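Side-chain contacts in type III secretion T3S chaperone (Chlamydia trachomatis, PDB 3K29), which probably serves as a coiled-coil chaperone of the type III secretion apparatus, as a homolog of YscO: residues E145-Q148 with D149-Q153; E131-K134 with E135-E139; E8-L11 with S12-D16. All blocks are in the same frame, centred on the assembly; numbering follows the deposited sequence.

Interaction 1. Residues E145-Q148 with D149-Q153; sequences EKEQ and DEMGQ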
# COMPACT_ATOMS: atom_id res chain seq x y z
N GLU A 145 4.92 44.50 25.46
CA GLU A 145 5.65 44.89 26.66
C GLU A 145 6.52 46.14 26.43
O GLU A 145 6.53 47.05 27.25
CB GLU A 145 6.52 43.72 27.21
CG GLU A 145 7.33 44.18 28.47
CD GLU A 145 8.12 43.08 29.24
OE1 GLU A 145 7.55 42.01 29.57
OE2 GLU A 145 9.31 43.35 29.55
N LYS A 146 7.28 46.15 25.33
CA LYS A 146 8.12 47.34 25.01
C LYS A 146 7.26 48.60 24.83
O LYS A 146 7.59 49.71 25.30
CB LYS A 146 8.92 47.07 23.71
CG LYS A 146 9.43 48.30 23.00
CD LYS A 146 10.37 47.94 21.84
CE LYS A 146 9.63 47.76 20.53
NZ LYS A 146 8.54 48.78 20.38
N GLU A 147 6.11 48.42 24.18
CA GLU A 147 5.27 49.62 23.92
C GLU A 147 4.57 50.08 25.19
O GLU A 147 4.39 51.27 25.41
CB GLU A 147 4.28 49.38 22.78
CG GLU A 147 4.95 49.36 21.42
CD GLU A 147 5.64 50.68 21.06
OE1 GLU A 147 5.21 51.75 21.53
OE2 GLU A 147 6.61 50.65 20.28
N GLN A 148 4.16 49.14 26.03
CA GLN A 148 3.64 49.51 27.36
C GLN A 148 4.68 50.34 28.16
O GLN A 148 4.33 51.33 28.82
CB GLN A 148 3.17 48.26 28.15
CG GLN A 148 1.86 47.60 27.70
CD GLN A 148 1.70 46.18 28.24
OE1 GLN A 148 2.64 45.38 28.15
NE2 GLN A 148 0.54 45.87 28.84
N ASP A 149 5.96 49.97 28.09
CA ASP A 149 7.04 50.76 28.77
C ASP A 149 7.08 52.13 28.17
O ASP A 149 7.12 53.11 28.86
CB ASP A 149 8.43 50.12 28.57
CG ASP A 149 8.68 48.97 29.53
OD1 ASP A 149 9.51 48.06 29.19
OD2 ASP A 149 8.05 48.97 30.61
N GLU A 150 7.09 52.19 26.85
CA GLU A 150 7.23 53.48 26.19
C GLU A 150 6.03 54.39 26.43
O GLU A 150 6.21 55.54 26.72
CB GLU A 150 7.48 53.31 24.70
CG GLU A 150 8.83 52.61 24.42
CD GLU A 150 9.20 52.63 22.94
OE1 GLU A 150 8.66 53.52 22.23
OE2 GLU A 150 10.00 51.75 22.48
N MSE A 151 4.81 53.87 26.30
CA MSE A 151 3.62 54.70 26.51
C MSE A 151 3.58 55.17 27.98
O MSE A 151 3.19 56.29 28.29
CB MSE A 151 2.34 53.89 26.21
CG MSE A 151 2.05 53.61 24.75
SE MSE A 151 2.24 55.20 23.65
CE MSE A 151 4.07 55.04 23.14
N GLY A 152 3.96 54.25 28.88
CA GLY A 152 3.99 54.51 30.33
C GLY A 152 4.90 55.68 30.65
O GLY A 152 4.54 56.59 31.41
N GLN A 153 6.07 55.68 30.01
CA GLN A 153 6.97 56.83 30.11
C GLN A 153 6.39 58.10 29.52
O GLN A 153 6.56 59.18 30.11
CB GLN A 153 8.33 56.56 29.44
CG GLN A 153 9.32 55.80 30.29
CD GLN A 153 9.32 56.24 31.76
OE1 GLN A 153 9.74 57.35 32.10
NE2 GLN A 153 8.86 55.35 32.64

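Interaction 2. Residues E131-K134 with E135-E139; sequences EWMK and EALKE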
# COMPACT_ATOMS: atom_id res chain seq x y z
N GLU A 131 6.08 25.61 16.09
CA GLU A 131 7.19 26.36 16.68
C GLU A 131 7.28 27.79 16.16
O GLU A 131 7.70 28.67 16.90
CB GLU A 131 8.52 25.64 16.49
CG GLU A 131 8.57 24.30 17.18
CD GLU A 131 9.69 23.45 16.67
OE1 GLU A 131 10.21 23.77 15.57
OE2 GLU A 131 10.04 22.45 17.36
N TRP A 132 6.87 28.03 14.91
CA TRP A 132 6.78 29.40 14.39
C TRP A 132 5.73 30.18 15.18
O TRP A 132 5.97 31.29 15.63
CB TRP A 132 6.42 29.42 12.90
CG TRP A 132 5.93 30.79 12.47
CD1 TRP A 132 6.69 31.83 12.02
CD2 TRP A 132 4.56 31.26 12.49
NE1 TRP A 132 5.90 32.92 11.77
CE2 TRP A 132 4.59 32.60 12.05
CE3 TRP A 132 3.32 30.67 12.84
CZ2 TRP A 132 3.42 33.38 11.92
CZ3 TRP A 132 2.15 31.44 12.75
CH2 TRP A 132 2.21 32.78 12.27
N MSE A 133 4.56 29.56 15.36
CA MSE A 133 3.42 30.19 15.99
C MSE A 133 3.71 30.54 17.46
O MSE A 133 3.33 31.60 17.93
CB MSE A 133 2.19 29.29 15.78
CG MSE A 133 0.96 29.57 16.58
SE MSE A 133 -0.22 28.00 16.40
CE MSE A 133 0.60 26.73 17.71
N LYS A 134 4.43 29.66 18.16
CA LYS A 134 4.92 29.94 19.52
C LYS A 134 5.82 31.18 19.56
O LYS A 134 5.63 32.07 20.40
CB LYS A 134 5.67 28.73 20.07
CG LYS A 134 6.19 28.81 21.53
CD LYS A 134 6.80 27.43 21.90
CE LYS A 134 7.28 27.35 23.35
NZ LYS A 134 8.02 26.06 23.61
N GLU A 135 6.80 31.22 18.65
CA GLU A 135 7.69 32.38 18.49
C GLU A 135 6.93 33.63 18.07
O GLU A 135 7.24 34.72 18.55
CB GLU A 135 8.81 32.11 17.48
CG GLU A 135 10.23 32.17 18.04
CD GLU A 135 10.39 33.22 19.14
OE1 GLU A 135 10.00 32.93 20.28
OE2 GLU A 135 10.88 34.34 18.87
N ALA A 136 5.93 33.48 17.19
CA ALA A 136 5.13 34.66 16.77
C ALA A 136 4.47 35.27 17.99
O ALA A 136 4.57 36.48 18.26
CB ALA A 136 4.11 34.28 15.73
N LEU A 137 3.84 34.39 18.77
CA LEU A 137 3.16 34.79 19.99
C LEU A 137 4.11 35.48 21.00
O LEU A 137 3.77 36.54 21.54
CB LEU A 137 2.43 33.58 20.60
CG LEU A 137 1.02 33.25 20.05
CD1 LEU A 137 -0.06 34.18 20.65
CD2 LEU A 137 0.93 33.23 18.48
N LYS A 138 5.29 34.92 21.23
CA LYS A 138 6.29 35.54 22.11
C LYS A 138 6.80 36.89 21.61
O LYS A 138 7.00 37.82 22.40
CB LYS A 138 7.46 34.60 22.35
CG LYS A 138 7.11 33.48 23.31
CD LYS A 138 8.23 32.45 23.45
CE LYS A 138 9.36 32.97 24.33
NZ LYS A 138 10.14 31.83 24.92
N GLU A 139 7.01 37.00 20.30
CA GLU A 139 7.45 38.22 19.66
C GLU A 139 6.40 39.32 19.83
O GLU A 139 6.75 40.43 20.24
CB GLU A 139 7.74 37.93 18.19
CG GLU A 139 8.23 39.14 17.35
CD GLU A 139 9.52 39.75 17.89
OE1 GLU A 139 9.64 40.99 17.82
OE2 GLU A 139 10.41 39.00 18.38

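Interaction 3. Residues E8-L11 with S12-D16; sequences EPVL and SIKKD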
# COMPACT_ATOMS: atom_id res chain seq x y z
N GLU A 8 2.46 28.12 5.29
CA GLU A 8 1.14 27.53 5.17
C GLU A 8 0.95 26.80 3.81
O GLU A 8 0.41 25.69 3.78
CB GLU A 8 0.05 28.57 5.39
CG GLU A 8 -1.29 27.93 5.67
CD GLU A 8 -1.29 27.07 6.93
OE1 GLU A 8 -0.39 27.22 7.79
OE2 GLU A 8 -2.21 26.23 7.06
N PRO A 9 1.39 27.43 2.69
CA PRO A 9 1.22 26.72 1.41
C PRO A 9 1.94 25.36 1.32
O PRO A 9 1.44 24.46 0.65
CB PRO A 9 1.79 27.70 0.40
CG PRO A 9 1.59 29.09 1.07
CD PRO A 9 1.89 28.81 2.51
N VAL A 10 3.10 25.22 1.96
CA VAL A 10 3.83 23.96 2.00
C VAL A 10 3.05 22.95 2.88
O VAL A 10 2.84 21.81 2.48
CB VAL A 10 5.26 24.16 2.54
CG1 VAL A 10 5.93 22.82 2.84
CG2 VAL A 10 6.10 24.97 1.55
N LEU A 11 2.57 23.38 4.05
CA LEU A 11 1.79 22.49 4.89
C LEU A 11 0.52 21.98 4.17
O LEU A 11 0.25 20.76 4.15
CB LEU A 11 1.45 23.18 6.21
CG LEU A 11 0.71 22.42 7.33
CD1 LEU A 11 1.53 21.26 7.89
CD2 LEU A 11 0.36 23.41 8.43
N SER A 12 -0.22 22.89 3.55
CA SER A 12 -1.42 22.56 2.77
C SER A 12 -1.09 21.46 1.76
O SER A 12 -1.75 20.41 1.71
CB SER A 12 -1.93 23.82 2.06
OG SER A 12 -3.31 23.72 1.82
N ILE A 13 -0.02 21.68 1.00
CA ILE A 13 0.46 20.70 0.02
C ILE A 13 0.81 19.33 0.63
O ILE A 13 0.46 18.31 0.06
CB ILE A 13 1.62 21.25 -0.80
CG1 ILE A 13 1.09 22.27 -1.81
CG2 ILE A 13 2.43 20.10 -1.50
CD1 ILE A 13 2.14 23.16 -2.37
N LYS A 14 1.45 19.33 1.79
CA LYS A 14 1.93 18.11 2.43
C LYS A 14 0.77 17.28 2.98
O LYS A 14 0.82 16.03 3.01
CB LYS A 14 2.93 18.46 3.51
CG LYS A 14 4.30 18.84 2.92
CD LYS A 14 5.34 18.89 4.01
CE LYS A 14 6.73 18.43 3.55
NZ LYS A 14 7.06 18.68 2.11
N LYS A 15 -0.29 17.97 3.40
CA LYS A 15 -1.54 17.33 3.76
C LYS A 15 -2.14 16.65 2.53
O LYS A 15 -2.54 15.48 2.61
CB LYS A 15 -2.50 18.34 4.39
CG LYS A 15 -2.05 18.77 5.80
CD LYS A 15 -2.90 19.91 6.41
CE LYS A 15 -2.55 20.05 7.88
NZ LYS A 15 -3.48 20.86 8.72
N ASP A 16 -2.16 17.35 1.40
CA ASP A 16 -2.64 16.77 0.15
C ASP A 16 -1.87 15.52 -0.29
O ASP A 16 -2.47 14.59 -0.81
CB ASP A 16 -2.64 17.81 -0.98
CG ASP A 16 -3.76 18.84 -0.82
OD1 ASP A 16 -4.65 18.65 0.06
OD2 ASP A 16 -3.75 19.83 -1.58

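Interaction 1. Residues E145-Q148 with D149-Q153
The first torsions of Lys146 and Glu150 differ: chi1 of 160° sets the lysine CG opposite its own N, while chi1 of -65° tucks the glutamate CG beside its N, from where the extended chain reaches back to the preceding turn. The two side chains therefore run alongside each other, pointing the same way. Glu150 OE2 approaches the aliphatic part of the lysine more closely than the charge: 3.5 Å to Lys146 CG, against 3.9 Å to Lys146 NZ. The second distance is a long salt bridge. Bends at chi3 and chi4 swing the outward-reaching end of Lys146 round the helix toward Glu147, whose own chain bends at chi2; the 2.7 Å between Lys146 NZ and Glu147 OE2 is the evidence for a salt bridge between these sequence neighbours. The ammonium group is thus shared unevenly within a three-residue network. The two acids cross at an angle, their carboxylate planes 56° apart, with Glu147 OE1 and Glu150 OE1 3.9 Å from each other. One turn beyond Glu147, selenomethionine Met151 brings its CE to 3.8 Å from Glu147 OE1, an apolar methyl beside a charged oxygen. Four i to i+4 backbone bonds carry these side chains, Met151 N to Glu147 O at 2.8 Å being the shortest. On another side of the helix Asp149 CB rests against Lys146 O. All this lies near the far end of helix 70-160, where crystal neighbours also touch these residues, so the rotamers may partly reflect lattice packing. Chemically, one lysine charge stands against two carboxylates and probably screens their mutual repulsion, chiefly from the Glu147 side; the long i to i+4 pair probably adds little beyond a weak electrostatic attraction.

Interaction 2. Residues E131-K134 with E135-E139
Trp132 O receives the shortest sound polar bond, from Ala136 N at 2.7 Å. The same pair also meets through side chains. Ala136 CB sits over one face of the indole, 4.1 Å from the centroid of the six-membered ring and 16° off its normal, which meets the geometry of a CH-pi contact. Its closest ring atom is Trp132 CZ2, at 4.0 Å. A chi1 of 163° carries the indole forward along the helix, toward the C-terminal end, so that its six-membered ring comes alongside Ala136 CB. Next to it, selenomethionine Met133 and Leu137 run side by side in the same direction, Met133 CG being 4.1 Å from Leu137 CD2. Tyr5 meets the indole with its plane inclined at about 55°, and Val3 and Pro6 touch it too, so the N-terminal segment packs on this tryptophan. Glu135 and Glu139 both form salt bridges with Arg142, farther along the helix. The contact thus combines an aromatic surface that receives the N-terminal loop with an acidic pair that shares one guanidinium group, which probably lessens the repulsion between the two carboxylates.

Interaction 3. Residues E8-L11 with S12-D16
Lys14 and Lys15 each lay methylene groups against an apolar residue one turn back. Val10 CG1 meets Lys14 CD at 4.1 Å, the two side chains running alongside one another in the same direction. Leu11 and Lys15 instead slant across each other, and Leu11 CG comes 4.1 Å from Lys15 CE. Chi1 of Leu11 (-176°) puts CG beside the carbonyl carbon, on the flank that Lys15 crosses, and the extended chain of Lys15 carries CE back to it. Ile13 adds a third contact, its CD1 3.4 Å from Pro9 O.

The next shell is the backbone of the first turns of helix 8-66. Carbonyl oxygens of the preceding turn lie under the side chains: Lys14 CG is 3.3 Å from Val10 O, and Lys15 CG is 3.5 Å from Leu11 O. The same oxygens accept the backbone bonds of Lys14 N and Lys15 N, as Glu8 O does that of Ser12 N; the bond from Ile13 N to Pro9 O is the longest of the four, at 3.2 Å.

Farther out, helix 70-160 packs against this turn: Leu11, buried, touches Glu122 and Lys129, and Lys14 touches Glu121 and Thr125. Glu8 OE1 forms a salt bridge with Lys129, joining the start of one helix to the other. A negative charge at Glu8, in the opening turn, probably also interacts favourably with the helix dipole. Glu8 thus stands between two lysines: Lys129 is bridged, whereas Lys15 NZ, 5.8 Å from Glu8 OE2, is too distant for a salt bridge and probably exerts only a weak attraction.

Overall arrangement
From the N terminus the chain first reaches interaction 3, at the start of helix 8-66, then turns back after residue 66 and enters helix 70-160, which carries interaction 2 and later interaction 1. Each contact closes just one helical turn between adjoining segments; the three follow in series, and none nests within or crosses another. Interactions 2 and 3 have centres about 20 Å apart because the hairpin lays the start of helix 8-66 against helix 70-160 just before interaction 2. Interaction 1 lies farther out on helix 70-160, its centre about 21 Å from that of interaction 2 and about 39 Å from that of interaction 3.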